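Local coordinates for protein ferritin (Pseudo-nitzschia multiseries, PDB 4IWK) that probably stores iron in a soluble, non-toxic form, taking it up as ferrous iron, oxidising it with dioxygen and depositing it as ferric hydroxide, at residues A[14-19]-A[54-59]; A[63-68]-A[115-120]; A[19-24]-A[70-75]. All blocks are in the same frame, centred on the assembly; numbering follows the deposited sequence.

Contacts 1 and 2 are buried, whereas contact 3 is partly buried; their chemistry follows their place in the ferritin four-helix bundle. Contact 1 joins helix 3-32 to helix 36-62 beside an iron site, combining aromatic packing with metal ligation. Contact 2, about 12 Å away between centres, lies at the bundle end and sets an arginine against aliphatic groups; Phe-59 of the first stacks on Phe-120 of the second. Contact 3 shares Ala-19 with contact 1 but covers the outer side of helix 3-32 with the loop that contact 2 begins. It has no direct hydrogen bond, resting on van der Waals contacts and a water bridge. All three reach a neighbouring subunit.

Contact 1: residues A[14-19]-A[54-59]; sequences TQEFTA and LGFVDF. With FE (Fe (III) ion), chain G.
Phe-17 and Leu-54 make the close part of this contact between helix 3-32 and helix 36-62, the first two helices of the ferritin four-helix bundle. The helices stand well apart here: the nearest CA atoms, those of Glu-16 and Leu-54, are separated by 8.7 Å, so side chains must span the gap. Phe-17 does this with the far end of its ring. Its CG lies anti to the carbonyl carbon (chi1 -66°), which carries CE1 to 4.0 Å from the backbone N of Leu-54, an oblique approach. The neighbouring CZ lies 4.3 Å from Leu-54 CD2, an apolar touch. Leu-24 of a second subunit packs on both Phe-17 and Leu-54, so this patch also belongs to a subunit interface.

The approach of Glu-16 to Phe-56 is looser. Between the segments the two come no closer than 4.5 Å, from OE2 to CE1, and the carboxylate meets the ring obliquely. The Phe-56 ring is instead surrounded by other parts of the bundle core, including Phe-9, Phe-120 and Phe-124. Glu-16 bends at chi2 (-60°), turning its carboxylate to the iron(III) ion that Glu-49 and His-52 also bind, which places the contact at the ferroxidase centre within the bundle. Two waters complete the iron ligands, so water reaches this buried polar end as part of the metal site. Gln-12 NE2, one turn earlier, hydrogen-bonds to Glu-16 OE2 and helps fix the rotation of the carboxylate. Ligation by Glu-16 is monodentate: OE1 is 2.0 Å from the iron, while OE2 stays 3.3 Å away and accepts a 2.5 Å hydrogen bond from iron-bound water 1.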
ATOM      1  N   THR A  14       0.065 -46.698 -27.429  1.00 16.11           N
ATOM      2  CA  THR A  14       0.435 -46.560 -28.842  1.00 17.82           C
ATOM      3  C   THR A  14      -0.524 -45.676 -29.655  1.00 18.23           C
ATOM      4  O   THR A  14      -0.072 -44.838 -30.455  1.00 18.73           O
ATOM      5  CB  THR A  14       0.491 -47.937 -29.519  1.00 19.64           C
ATOM      6  OG1 THR A  14       1.355 -48.729 -28.740  1.00 20.77           O
ATOM      7  CG2 THR A  14       1.087 -47.805 -30.986  1.00 22.34           C
ATOM      8  N   GLN A  15      -1.849 -45.800 -29.403  1.00 17.63           N
ATOM      9  CA  GLN A  15      -2.810 -45.050 -30.193  1.00 16.63           C
ATOM     10  C   GLN A  15      -2.670 -43.527 -29.851  1.00 16.27           C
ATOM     11  O   GLN A  15      -2.796 -42.674 -30.772  1.00 18.04           O
ATOM     12  CB  GLN A  15      -4.203 -45.577 -29.831  1.00 18.02           C
ATOM     13  CG  GLN A  15      -5.343 -44.772 -30.539  1.00 20.18           C
ATOM     14  CD  GLN A  15      -5.243 -44.834 -32.075  1.00 23.91           C
ATOM     15  OE1 GLN A  15      -4.745 -45.830 -32.632  1.00 25.59           O
ATOM     16  NE2 GLN A  15      -5.630 -43.755 -32.762  1.00 24.18           N
ATOM     17  N   GLU A  16      -2.415 -43.206 -28.556  1.00 17.05           N
ATOM     18  CA  GLU A  16      -2.333 -41.750 -28.199  1.00 15.79           C
ATOM     19  C   GLU A  16      -1.063 -41.201 -28.856  1.00 16.90           C
ATOM     20  O   GLU A  16      -1.124 -40.073 -29.425  1.00 17.41           O
ATOM     21  CB  GLU A  16      -2.184 -41.555 -26.681  1.00 17.58           C
ATOM     22  CG  GLU A  16      -3.484 -42.029 -25.926  1.00 19.40           C
ATOM     23  CD  GLU A  16      -4.779 -41.357 -26.256  1.00 22.88           C
ATOM     24  OE1 GLU A  16      -4.715 -40.247 -26.785  1.00 25.61           O
ATOM     25  OE2 GLU A  16      -5.842 -41.936 -25.918  1.00 27.18           O
ATOM     26  N   PHE A  17       0.017 -41.969 -28.852  1.00 17.79           N
ATOM     27  CA  PHE A  17       1.242 -41.443 -29.478  1.00 17.14           C
ATOM     28  C   PHE A  17       1.164 -41.417 -31.009  1.00 17.42           C
ATOM     29  O   PHE A  17       1.733 -40.475 -31.629  1.00 17.99           O
ATOM     30  CB  PHE A  17       2.488 -42.241 -29.040  1.00 16.37           C
ATOM     31  CG  PHE A  17       2.833 -42.105 -27.590  1.00 18.52           C
ATOM     32  CD1 PHE A  17       2.399 -41.013 -26.802  1.00 18.47           C
ATOM     33  CD2 PHE A  17       3.651 -43.076 -27.011  1.00 22.02           C
ATOM     34  CE1 PHE A  17       2.773 -40.898 -25.459  1.00 19.34           C
ATOM     35  CE2 PHE A  17       4.033 -42.955 -25.666  1.00 21.77           C
ATOM     36  CZ  PHE A  17       3.626 -41.827 -24.904  1.00 21.21           C
ATOM     37  N   THR A  18       0.397 -42.344 -31.602  1.00 16.01           N
ATOM     38  CA  THR A  18       0.122 -42.339 -33.050  1.00 17.89           C
ATOM     39  C   THR A  18      -0.640 -41.073 -33.383  1.00 18.44           C
ATOM     40  O   THR A  18      -0.291 -40.341 -34.333  1.00 18.15           O
ATOM     41  CB  THR A  18      -0.694 -43.589 -33.426  1.00 17.46           C
ATOM     42  OG1 THR A  18       0.123 -44.739 -33.155  1.00 18.85           O
ATOM     43  CG2 THR A  18      -1.101 -43.592 -34.881  1.00 18.91           C
ATOM     44  N   ALA A  19      -1.642 -40.776 -32.565  1.00 16.44           N
ATOM     45  CA  ALA A  19      -2.409 -39.553 -32.802  1.00 15.71           C
ATOM     46  C   ALA A  19      -1.581 -38.297 -32.601  1.00 18.25           C
ATOM     47  O   ALA A  19      -1.691 -37.411 -33.384  1.00 17.76           O
ATOM     48  CB  ALA A  19      -3.594 -39.488 -31.856  1.00 16.85           C
ATOM     49  N   LEU A  54       1.049 -40.290 -21.910  1.00 15.26           N
ATOM     50  CA  LEU A  54       1.831 -40.273 -20.658  1.00 16.80           C
ATOM     51  C   LEU A  54       0.972 -40.587 -19.430  1.00 17.20           C
ATOM     52  O   LEU A  54       1.469 -41.256 -18.503  1.00 19.39           O
ATOM     53  CB  LEU A  54       2.499 -38.934 -20.415  1.00 17.92           C
ATOM     54  CG  LEU A  54       3.638 -38.660 -21.473  1.00 19.02           C
ATOM     55  CD1 LEU A  54       4.153 -37.214 -21.289  1.00 21.36           C
ATOM     56  CD2 LEU A  54       4.828 -39.649 -21.422  1.00 18.64           C
ATOM     57  N   GLY A  55      -0.276 -40.114 -19.456  1.00 18.57           N
ATOM     58  CA  GLY A  55      -1.233 -40.371 -18.359  1.00 18.96           C
ATOM     59  C   GLY A  55      -1.472 -41.868 -18.268  1.00 19.04           C
ATOM     60  O   GLY A  55      -1.523 -42.470 -17.157  1.00 18.90           O
ATOM     61  N   PHE A  56      -1.653 -42.518 -19.420  1.00 17.11           N
ATOM     62  CA  PHE A  56      -1.856 -44.014 -19.451  1.00 16.17           C
ATOM     63  C   PHE A  56      -0.578 -44.731 -18.947  1.00 18.34           C
ATOM     64  O   PHE A  56      -0.670 -45.679 -18.162  1.00 19.06           O
ATOM     65  CB  PHE A  56      -2.232 -44.532 -20.854  1.00 19.63           C
ATOM     66  CG  PHE A  56      -3.711 -44.399 -21.140  1.00 20.96           C
ATOM     67  CD1 PHE A  56      -4.295 -43.190 -21.413  1.00 23.84           C
ATOM     68  CD2 PHE A  56      -4.522 -45.522 -20.923  1.00 21.53           C
ATOM     69  CE1 PHE A  56      -5.708 -43.076 -21.567  1.00 24.41           C
ATOM     70  CE2 PHE A  56      -5.882 -45.410 -21.056  1.00 23.61           C
ATOM     71  CZ  PHE A  56      -6.495 -44.212 -21.385  1.00 21.49           C
ATOM     72  N   VAL A  57       0.633 -44.278 -19.325  1.00 17.64           N
ATOM     73  CA  VAL A  57       1.869 -44.968 -18.877  1.00 17.34           C
ATOM     74  C   VAL A  57       1.978 -44.813 -17.358  1.00 17.02           C
ATOM     75  O   VAL A  57       2.285 -45.842 -16.680  1.00 19.20           O
ATOM     76  CB  VAL A  57       3.107 -44.277 -19.499  1.00 16.48           C
ATOM     77  CG1 VAL A  57       4.382 -44.790 -18.780  1.00 20.42           C
ATOM     78  CG2 VAL A  57       3.130 -44.617 -20.991  1.00 16.22           C
ATOM     79  N   ASP A  58       1.683 -43.621 -16.820  1.00 18.98           N
ATOM     80  CA  ASP A  58       1.824 -43.377 -15.336  1.00 18.34           C
ATOM     81  C   ASP A  58       0.838 -44.313 -14.599  1.00 21.22           C
ATOM     82  O   ASP A  58       1.240 -44.978 -13.669  1.00 19.67           O
ATOM     83  CB  ASP A  58       1.477 -41.910 -15.046  1.00 20.75           C
ATOM     84  CG  ASP A  58       1.683 -41.571 -13.585  1.00 25.00           C
ATOM     85  OD1 ASP A  58       2.626 -42.069 -12.953  1.00 29.92           O
ATOM     86  OD2 ASP A  58       0.831 -40.890 -13.067  1.00 34.91           O
ATOM     87  N   PHE A  59      -0.428 -44.387 -15.088  1.00 18.26           N
ATOM     88  CA  PHE A  59      -1.380 -45.270 -14.347  1.00 18.46           C
ATOM     89  C   PHE A  59      -0.958 -46.714 -14.500  1.00 19.14           C
ATOM     90  O   PHE A  59      -0.978 -47.490 -13.502  1.00 18.90           O
ATOM     91  CB  PHE A  59      -2.806 -45.108 -14.934  1.00 18.11           C
ATOM     92  CG  PHE A  59      -3.796 -45.960 -14.255  1.00 17.19           C
ATOM     93  CD1 PHE A  59      -4.405 -45.511 -13.085  1.00 18.04           C
ATOM     94  CD2 PHE A  59      -4.089 -47.196 -14.786  1.00 18.47           C
ATOM     95  CE1 PHE A  59      -5.342 -46.323 -12.447  1.00 22.07           C
ATOM     96  CE2 PHE A  59      -5.058 -48.036 -14.159  1.00 20.80           C
ATOM     97  CZ  PHE A  59      -5.671 -47.559 -12.965  1.00 21.17           C
TER
HETATM   98 FE    FE G 201      -6.131 -38.846 -27.033  0.90 24.50          FE
HETATM   99  O   HOH W   1      -7.572 -40.127 -26.292  1.00 28.28           O
HETATM  100  O   HOH W   2      -7.699 -37.647 -27.796  1.00 28.00           O

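Contact 2: residues A[63-68]-A[115-120]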
ATOM      1  N   ARG A  63      -0.310 -49.362 -11.510  1.00 20.85           N
ATOM      2  CA  ARG A  63      -1.186 -50.531 -11.372  1.00 20.80           C
ATOM      3  C   ARG A  63      -0.461 -51.829 -11.723  1.00 23.53           C
ATOM      4  O   ARG A  63      -1.092 -52.841 -11.938  1.00 26.25           O
ATOM      5  CB  ARG A  63      -2.478 -50.296 -12.198  1.00 25.14           C
ATOM      6  CG  ARG A  63      -3.766 -50.449 -11.282  1.00 29.22           C
ATOM      7  CD  ARG A  63      -3.917 -51.851 -10.711  1.00 26.92           C
ATOM      8  NE  ARG A  63      -4.199 -52.680 -11.845  1.00 32.79           N
ATOM      9  CZ  ARG A  63      -5.403 -52.819 -12.382  1.00 30.77           C
ATOM     10  NH1 ARG A  63      -6.394 -52.296 -11.683  1.00 28.63           N
ATOM     11  NH2 ARG A  63      -5.573 -53.576 -13.534  1.00 26.20           N
ATOM     12  N   ASN A  64       0.866 -51.750 -11.922  1.00 25.06           N
ATOM     13  CA  ASN A  64       1.619 -52.939 -12.350  1.00 26.70           C
ATOM     14  C   ASN A  64       1.147 -53.535 -13.628  1.00 26.94           C
ATOM     15  O   ASN A  64       1.191 -54.756 -13.842  1.00 29.07           O
ATOM     16  CB  ASN A  64       1.799 -53.974 -11.170  1.00 27.22           C
ATOM     17  CG  ASN A  64       2.255 -53.301  -9.918  1.00 28.11           C
ATOM     18  OD1 ASN A  64       1.459 -53.247  -8.930  1.00 37.72           O
ATOM     19  ND2 ASN A  64       3.388 -52.626  -9.941  1.00 26.49           N
ATOM     20  N   ILE A  65       0.795 -52.684 -14.593  1.00 21.97           N
ATOM     21  CA  ILE A  65       0.452 -53.118 -15.928  1.00 22.55           C
ATOM     22  C   ILE A  65       1.771 -52.902 -16.733  1.00 23.18           C
ATOM     23  O   ILE A  65       2.172 -51.780 -16.931  1.00 22.67           O
ATOM     24  CB  ILE A  65      -0.721 -52.295 -16.499  1.00 23.12           C
ATOM     25  CG1 ILE A  65      -2.024 -52.607 -15.690  1.00 24.33           C
ATOM     26  CG2 ILE A  65      -0.929 -52.608 -17.999  1.00 27.30           C
ATOM     27  CD1 ILE A  65      -3.210 -51.678 -16.036  1.00 26.72           C
ATOM     28  N   PRO A  66       2.373 -53.938 -17.256  1.00 23.68           N
ATOM     29  CA  PRO A  66       3.713 -53.681 -17.818  1.00 28.02           C
ATOM     30  C   PRO A  66       3.549 -52.975 -19.180  1.00 24.24           C
ATOM     31  O   PRO A  66       2.685 -53.324 -19.977  1.00 29.37           O
ATOM     32  CB  PRO A  66       4.284 -55.110 -17.987  1.00 32.43           C
ATOM     33  CG  PRO A  66       3.475 -55.983 -17.083  1.00 30.42           C
ATOM     34  CD  PRO A  66       2.080 -55.391 -17.074  1.00 25.45           C
ATOM     35  N   ILE A  67       4.342 -51.961 -19.441  1.00 20.90           N
ATOM     36  CA  ILE A  67       4.246 -51.221 -20.671  1.00 20.52           C
ATOM     37  C   ILE A  67       5.462 -51.624 -21.520  1.00 22.64           C
ATOM     38  O   ILE A  67       6.546 -51.548 -20.978  1.00 26.38           O
ATOM     39  CB  ILE A  67       4.309 -49.675 -20.405  1.00 19.42           C
ATOM     40  CG1 ILE A  67       3.012 -49.198 -19.709  1.00 21.92           C
ATOM     41  CG2 ILE A  67       4.454 -48.895 -21.703  1.00 23.33           C
ATOM     42  CD1 ILE A  67       1.722 -49.390 -20.555  1.00 20.58           C
ATOM     43  N   GLU A  68       5.227 -52.044 -22.742  1.00 22.38           N
ATOM     44  CA  GLU A  68       6.280 -52.200 -23.761  1.00 27.22           C
ATOM     45  C   GLU A  68       5.916 -51.186 -24.854  1.00 20.46           C
ATOM     46  O   GLU A  68       4.901 -51.334 -25.533  1.00 27.35           O
ATOM     47  CB  GLU A  68       6.221 -53.620 -24.308  1.00 32.96           C
ATOM     48  CG  GLU A  68       7.582 -54.255 -24.270  1.00 60.89           C
ATOM     49  CD  GLU A  68       7.868 -54.891 -22.909  1.00 64.93           C
ATOM     50  OE1 GLU A  68       7.184 -55.875 -22.528  1.00 73.32           O
ATOM     51  OE2 GLU A  68       8.782 -54.415 -22.226  1.00 66.26           O
ATOM     52  N   PHE A 115     -12.673 -52.409 -11.792  1.00 19.83           N
ATOM     53  CA  PHE A 115     -13.334 -51.149 -11.421  1.00 17.98           C
ATOM     54  C   PHE A 115     -12.361 -49.979 -11.473  1.00 17.26           C
ATOM     55  O   PHE A 115     -12.744 -48.859 -11.802  1.00 20.64           O
ATOM     56  CB  PHE A 115     -13.997 -51.282 -10.035  1.00 19.95           C
ATOM     57  CG  PHE A 115     -15.129 -52.276 -10.056  1.00 22.24           C
ATOM     58  CD1 PHE A 115     -16.355 -51.989 -10.632  1.00 25.47           C
ATOM     59  CD2 PHE A 115     -14.959 -53.548  -9.476  1.00 22.98           C
ATOM     60  CE1 PHE A 115     -17.367 -52.980 -10.692  1.00 27.20           C
ATOM     61  CE2 PHE A 115     -15.977 -54.517  -9.498  1.00 23.54           C
ATOM     62  CZ  PHE A 115     -17.179 -54.229 -10.122  1.00 26.83           C
ATOM     63  N   ALA A 116     -11.099 -50.243 -11.067  1.00 19.77           N
ATOM     64  CA  ALA A 116     -10.152 -49.116 -11.081  1.00 18.54           C
ATOM     65  C   ALA A 116      -9.855 -48.669 -12.501  1.00 19.94           C
ATOM     66  O   ALA A 116      -9.768 -47.462 -12.707  1.00 18.87           O
ATOM     67  CB  ALA A 116      -8.814 -49.533 -10.375  1.00 20.53           C
ATOM     68  N   VAL A 117      -9.607 -49.604 -13.439  1.00 17.62           N
ATOM     69  CA  VAL A 117      -9.367 -49.205 -14.810  1.00 17.61           C
ATOM     70  C   VAL A 117     -10.631 -48.481 -15.345  1.00 19.20           C
ATOM     71  O   VAL A 117     -10.489 -47.402 -15.943  1.00 19.47           O
ATOM     72  CB  VAL A 117      -8.952 -50.389 -15.740  1.00 18.73           C
ATOM     73  CG1 VAL A 117      -8.976 -49.912 -17.183  1.00 18.43           C
ATOM     74  CG2 VAL A 117      -7.516 -50.801 -15.318  1.00 20.06           C
ATOM     75  N   MET A 118     -11.834 -48.972 -15.059  1.00 18.72           N
ATOM     76  CA  MET A 118     -12.986 -48.252 -15.620  1.00 20.21           C
ATOM     77  C   MET A 118     -13.094 -46.861 -15.064  1.00 19.25           C
ATOM     78  O   MET A 118     -13.490 -45.934 -15.761  1.00 19.50           O
ATOM     79  CB  MET A 118     -14.306 -48.988 -15.275  1.00 20.29           C
ATOM     80  CG  MET A 118     -14.350 -50.254 -16.145  1.00 25.15           C
ATOM     81  SD  MET A 118     -15.955 -51.126 -15.971  1.00 29.50           S
ATOM     82  CE  MET A 118     -15.617 -51.890 -14.372  1.00 25.36           C
ATOM     83  N   ALA A 119     -12.810 -46.695 -13.769  1.00 18.46           N
ATOM     84  CA  ALA A 119     -12.857 -45.345 -13.175  1.00 17.13           C
ATOM     85  C   ALA A 119     -11.771 -44.391 -13.762  1.00 17.12           C
ATOM     86  O   ALA A 119     -12.020 -43.219 -14.067  1.00 19.97           O
ATOM     87  CB  ALA A 119     -12.639 -45.429 -11.659  1.00 18.95           C
ATOM     88  N   PHE A 120     -10.566 -44.982 -14.010  1.00 16.69           N
ATOM     89  CA  PHE A 120      -9.553 -44.156 -14.650  1.00 16.87           C
ATOM     90  C   PHE A 120      -9.977 -43.643 -16.031  1.00 18.07           C
ATOM     91  O   PHE A 120      -9.603 -42.569 -16.408  1.00 17.77           O
ATOM     92  CB  PHE A 120      -8.267 -45.045 -14.758  1.00 17.72           C
ATOM     93  CG  PHE A 120      -7.126 -44.365 -15.519  1.00 18.34           C
ATOM     94  CD1 PHE A 120      -6.425 -43.334 -14.935  1.00 20.44           C
ATOM     95  CD2 PHE A 120      -6.833 -44.773 -16.811  1.00 20.81           C
ATOM     96  CE1 PHE A 120      -5.357 -42.667 -15.632  1.00 22.71           C
ATOM     97  CE2 PHE A 120      -5.786 -44.096 -17.524  1.00 20.46           C
ATOM     98  CZ  PHE A 120      -5.077 -43.058 -16.927  1.00 20.60           C
TER
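Arg-63 crosses Val-117 at about a right angle, with the end of its guanidinium group reaching the start of helix 115-145. The arginine follows directly on helix 36-62, which ends in a Schellman motif: Asn-64, at positive phi (58°), is the C-prime residue, and Ile-65 N and Asn-64 N turn back to Ala-60 O and Asn-61 O. The contact therefore joins the exit of the second helix of the ferritin bundle to the entry of the fourth.

Bends at chi2 (-63°) and chi3 (-68°) fold the arginine chain so that its end, not its aliphatic stem, does the touching. NH1 presents the edge of the guanidinium, near its plane, to the methyl CB of Ala-116 at 3.9 Å. Both terminal nitrogens approach Val-117 CG2 obliquely, NH2 more closely at 3.8 Å. The charged end is held by Asp-114, just before the helix: its OD2 forms a salt bridge with Arg-63 NH2, while its OD1 accepts a hydrogen bond from Val-117 N. One carboxylate thus ties the arginine to the first turn of the helix. With an alanine here, Asp-114 would probably lose its cationic mate and a gap would open beside Ala-116 CB, leaving Val-117 only the longer touch of Ile-65 from this segment. Val-129 of a neighbouring subunit packs on Arg-63 and Ala-116 as well.

The same valine branch also serves the loop beyond the Schellman turn. Ile-65, which packs on Leu-6 and Phe-9 of helix 3-32, extends CD1 to 4.5 Å from Val-117 CG2.

Contact 3: residues A[19-24]-A[70-75]; sequences ASQVYL and QAVPAP
Gln-21 lies across Val-72 with the aliphatic part of its side chain, the two crossing at about a right angle. The touch is narrow: Gln-21 CG is 3.5 Å from Val-72 CG1. A bend at chi2 (-70°) then swings the amide away from that touch, so one side chain gives carbon to the valine and its amide NE2 to a water. That water accepts a hydrogen bond from Gln-21 NE2 at 2.8 Å and lies 3.0 Å from Pro-73 O, to which it can donate, although other acceptors compete for its protons.

Pro-75 packs on the backbone of the same residue, Gln-21. Its CG comes to 3.5 Å from Gln-21 O, and the same carbon stands 4.1 Å from Gln-21 CB. Val-22 borders the other part of the ring, with CG2 4.3 Å from Pro-75 CB. The backbones are closest here, at 5.6 Å between the CA atoms of Val-22 and Pro-75, consistent with the proline ring packing directly on the helix backbone.

In the fold, this is the long loop that links helix 36-62 to helix 84-111, laid along the outside of helix 3-32 in the ferritin bundle. A second subunit meets it there: Val-72 forms backbone hydrogen bonds with that subunit, Gln-21 packs on its Val-72, and Val-72 on its Gln-21. This reciprocal pairing is consistent with the twofold dimer interface of ferritins.

No direct hydrogen bond joins the two segments, so the loop's fit on the helix rests on van der Waals contacts, one of them to a carbonyl oxygen, and the water beside Gln-21, with the backbone hydrogen bonds of Val-72 made to the second subunit.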
ATOM      1  N   ALA A  19      -1.642 -40.776 -32.565  1.00 16.44           N
ATOM      2  CA  ALA A  19      -2.409 -39.553 -32.802  1.00 15.71           C
ATOM      3  C   ALA A  19      -1.581 -38.297 -32.601  1.00 18.25           C
ATOM      4  O   ALA A  19      -1.691 -37.411 -33.384  1.00 17.76           O
ATOM      5  CB  ALA A  19      -3.594 -39.488 -31.856  1.00 16.85           C
ATOM      6  N   SER A  20      -0.673 -38.305 -31.646  1.00 17.33           N
ATOM      7  CA  SER A  20       0.222 -37.146 -31.499  1.00 16.92           C
ATOM      8  C   SER A  20       1.001 -36.879 -32.793  1.00 17.94           C
ATOM      9  O   SER A  20       1.166 -35.720 -33.219  1.00 16.80           O
ATOM     10  CB  SER A  20       1.168 -37.435 -30.338  1.00 18.18           C
ATOM     11  OG  SER A  20       2.011 -36.300 -30.172  1.00 18.64           O
ATOM     12  N   GLN A  21       1.489 -37.977 -33.399  1.00 16.04           N
ATOM     13  CA  GLN A  21       2.308 -37.832 -34.633  1.00 16.41           C
ATOM     14  C   GLN A  21       1.446 -37.425 -35.800  1.00 16.44           C
ATOM     15  O   GLN A  21       1.885 -36.668 -36.704  1.00 17.04           O
ATOM     16  CB  GLN A  21       3.042 -39.190 -34.972  1.00 16.72           C
ATOM     17  CG  GLN A  21       4.208 -39.447 -34.029  1.00 19.77           C
ATOM     18  CD  GLN A  21       5.338 -38.405 -34.347  1.00 23.65           C
ATOM     19  OE1 GLN A  21       5.356 -37.372 -33.670  1.00 29.83           O
ATOM     20  NE2 GLN A  21       6.186 -38.661 -35.353  1.00 22.99           N
ATOM     21  N   VAL A  22       0.198 -37.946 -35.875  1.00 15.92           N
ATOM     22  CA  VAL A  22      -0.692 -37.506 -36.940  1.00 17.28           C
ATOM     23  C   VAL A  22      -1.013 -35.973 -36.826  1.00 17.58           C
ATOM     24  O   VAL A  22      -1.011 -35.218 -37.847  1.00 18.43           O
ATOM     25  CB  VAL A  22      -1.977 -38.353 -36.923  1.00 16.41           C
ATOM     26  CG1 VAL A  22      -2.995 -37.756 -37.956  1.00 17.82           C
ATOM     27  CG2 VAL A  22      -1.638 -39.846 -37.326  1.00 17.24           C
ATOM     28  N   TYR A  23      -1.289 -35.523 -35.613  1.00 15.95           N
ATOM     29  CA  TYR A  23      -1.481 -34.057 -35.425  1.00 16.44           C
ATOM     30  C   TYR A  23      -0.250 -33.303 -35.804  1.00 17.45           C
ATOM     31  O   TYR A  23      -0.393 -32.232 -36.424  1.00 16.50           O
ATOM     32  CB  TYR A  23      -1.835 -33.823 -33.919  1.00 16.88           C
ATOM     33  CG  TYR A  23      -3.331 -33.952 -33.690  1.00 17.04           C
ATOM     34  CD1 TYR A  23      -3.857 -34.876 -32.792  1.00 18.18           C
ATOM     35  CD2 TYR A  23      -4.186 -32.963 -34.183  1.00 18.19           C
ATOM     36  CE1 TYR A  23      -5.261 -34.959 -32.523  1.00 19.65           C
ATOM     37  CE2 TYR A  23      -5.564 -32.979 -33.905  1.00 18.40           C
ATOM     38  CZ  TYR A  23      -6.070 -33.959 -33.067  1.00 19.25           C
ATOM     39  OH  TYR A  23      -7.414 -34.017 -32.731  1.00 21.22           O
ATOM     40  N   LEU A  24       0.969 -33.851 -35.525  1.00 16.26           N
ATOM     41  CA  LEU A  24       2.153 -33.083 -35.893  1.00 17.78           C
ATOM     42  C   LEU A  24       2.219 -33.079 -37.439  1.00 17.91           C
ATOM     43  O   LEU A  24       2.536 -32.040 -38.038  1.00 15.45           O
ATOM     44  CB  LEU A  24       3.407 -33.784 -35.332  1.00 15.95           C
ATOM     45  CG  LEU A  24       4.729 -33.151 -35.778  1.00 16.05           C
ATOM     46  CD1 LEU A  24       4.745 -31.696 -35.222  1.00 17.81           C
ATOM     47  CD2 LEU A  24       5.913 -33.903 -35.173  1.00 16.87           C
ATOM     48  N   GLN A  70       5.745 -49.454 -28.177  1.00 19.49           N
ATOM     49  CA  GLN A  70       5.768 -49.910 -29.573  1.00 20.86           C
ATOM     50  C   GLN A  70       6.256 -48.790 -30.479  1.00 21.62           C
ATOM     51  O   GLN A  70       6.360 -47.564 -30.090  1.00 20.75           O
ATOM     52  CB  GLN A  70       4.408 -50.388 -30.095  1.00 25.03           C
ATOM     53  CG  GLN A  70       3.709 -51.372 -29.103  1.00 31.19           C
ATOM     54  CD  GLN A  70       2.309 -51.819 -29.607  1.00 42.21           C
ATOM     55  OE1 GLN A  70       1.216 -51.151 -29.458  1.00 35.19           O
ATOM     56  NE2 GLN A  70       2.325 -53.016 -30.229  1.00 49.07           N
ATOM     57  N   ALA A  71       6.593 -49.206 -31.685  1.00 19.26           N
ATOM     58  CA  ALA A  71       6.853 -48.185 -32.691  1.00 21.30           C
ATOM     59  C   ALA A  71       5.691 -47.219 -32.814  1.00 19.09           C
ATOM     60  O   ALA A  71       4.512 -47.648 -32.782  1.00 22.06           O
ATOM     61  CB  ALA A  71       7.150 -48.839 -34.063  1.00 21.34           C
ATOM     62  N   VAL A  72       6.017 -45.922 -33.053  1.00 20.62           N
ATOM     63  CA  VAL A  72       4.966 -44.975 -33.439  1.00 21.66           C
ATOM     64  C   VAL A  72       4.979 -44.813 -34.941  1.00 19.94           C
ATOM     65  O   VAL A  72       5.964 -44.327 -35.541  1.00 18.59           O
ATOM     66  CB  VAL A  72       5.148 -43.586 -32.747  1.00 24.59           C
ATOM     67  CG1 VAL A  72       3.871 -42.772 -32.930  1.00 23.03           C
ATOM     68  CG2 VAL A  72       5.385 -43.735 -31.223  1.00 24.17           C
ATOM     69  N   PRO A  73       3.973 -45.322 -35.623  1.00 20.13           N
ATOM     70  CA  PRO A  73       4.083 -45.430 -37.101  1.00 20.22           C
ATOM     71  C   PRO A  73       4.165 -44.110 -37.782  1.00 20.86           C
ATOM     72  O   PRO A  73       3.664 -43.053 -37.272  1.00 21.13           O
ATOM     73  CB  PRO A  73       2.775 -46.095 -37.539  1.00 23.47           C
ATOM     74  CG  PRO A  73       1.961 -46.206 -36.293  1.00 26.54           C
ATOM     75  CD  PRO A  73       2.796 -46.020 -35.068  1.00 22.01           C
ATOM     76  N   ALA A  74       4.842 -44.126 -38.904  1.00 19.03           N
ATOM     77  CA  ALA A  74       4.841 -42.937 -39.772  1.00 19.84           C
ATOM     78  C   ALA A  74       3.448 -42.567 -40.219  1.00 21.25           C
ATOM     79  O   ALA A  74       2.690 -43.401 -40.711  1.00 19.94           O
ATOM     80  CB  ALA A  74       5.681 -43.182 -41.007  1.00 23.14           C
ATOM     81  N   PRO A  75       3.059 -41.292 -40.067  1.00 18.78           N
ATOM     82  CA  PRO A  75       1.737 -40.925 -40.584  1.00 17.92           C
ATOM     83  C   PRO A  75       1.675 -41.026 -42.102  1.00 19.40           C
ATOM     84  O   PRO A  75       2.666 -40.656 -42.768  1.00 23.44           O
ATOM     85  CB  PRO A  75       1.616 -39.420 -40.181  1.00 22.02           C
ATOM     86  CG  PRO A  75       2.540 -39.241 -39.037  1.00 24.43           C
ATOM     87  CD  PRO A  75       3.698 -40.205 -39.242  1.00 19.89           C
TER
HETATM   88  O   HOH W   3       5.931 -41.242 -36.521  1.00 20.63           O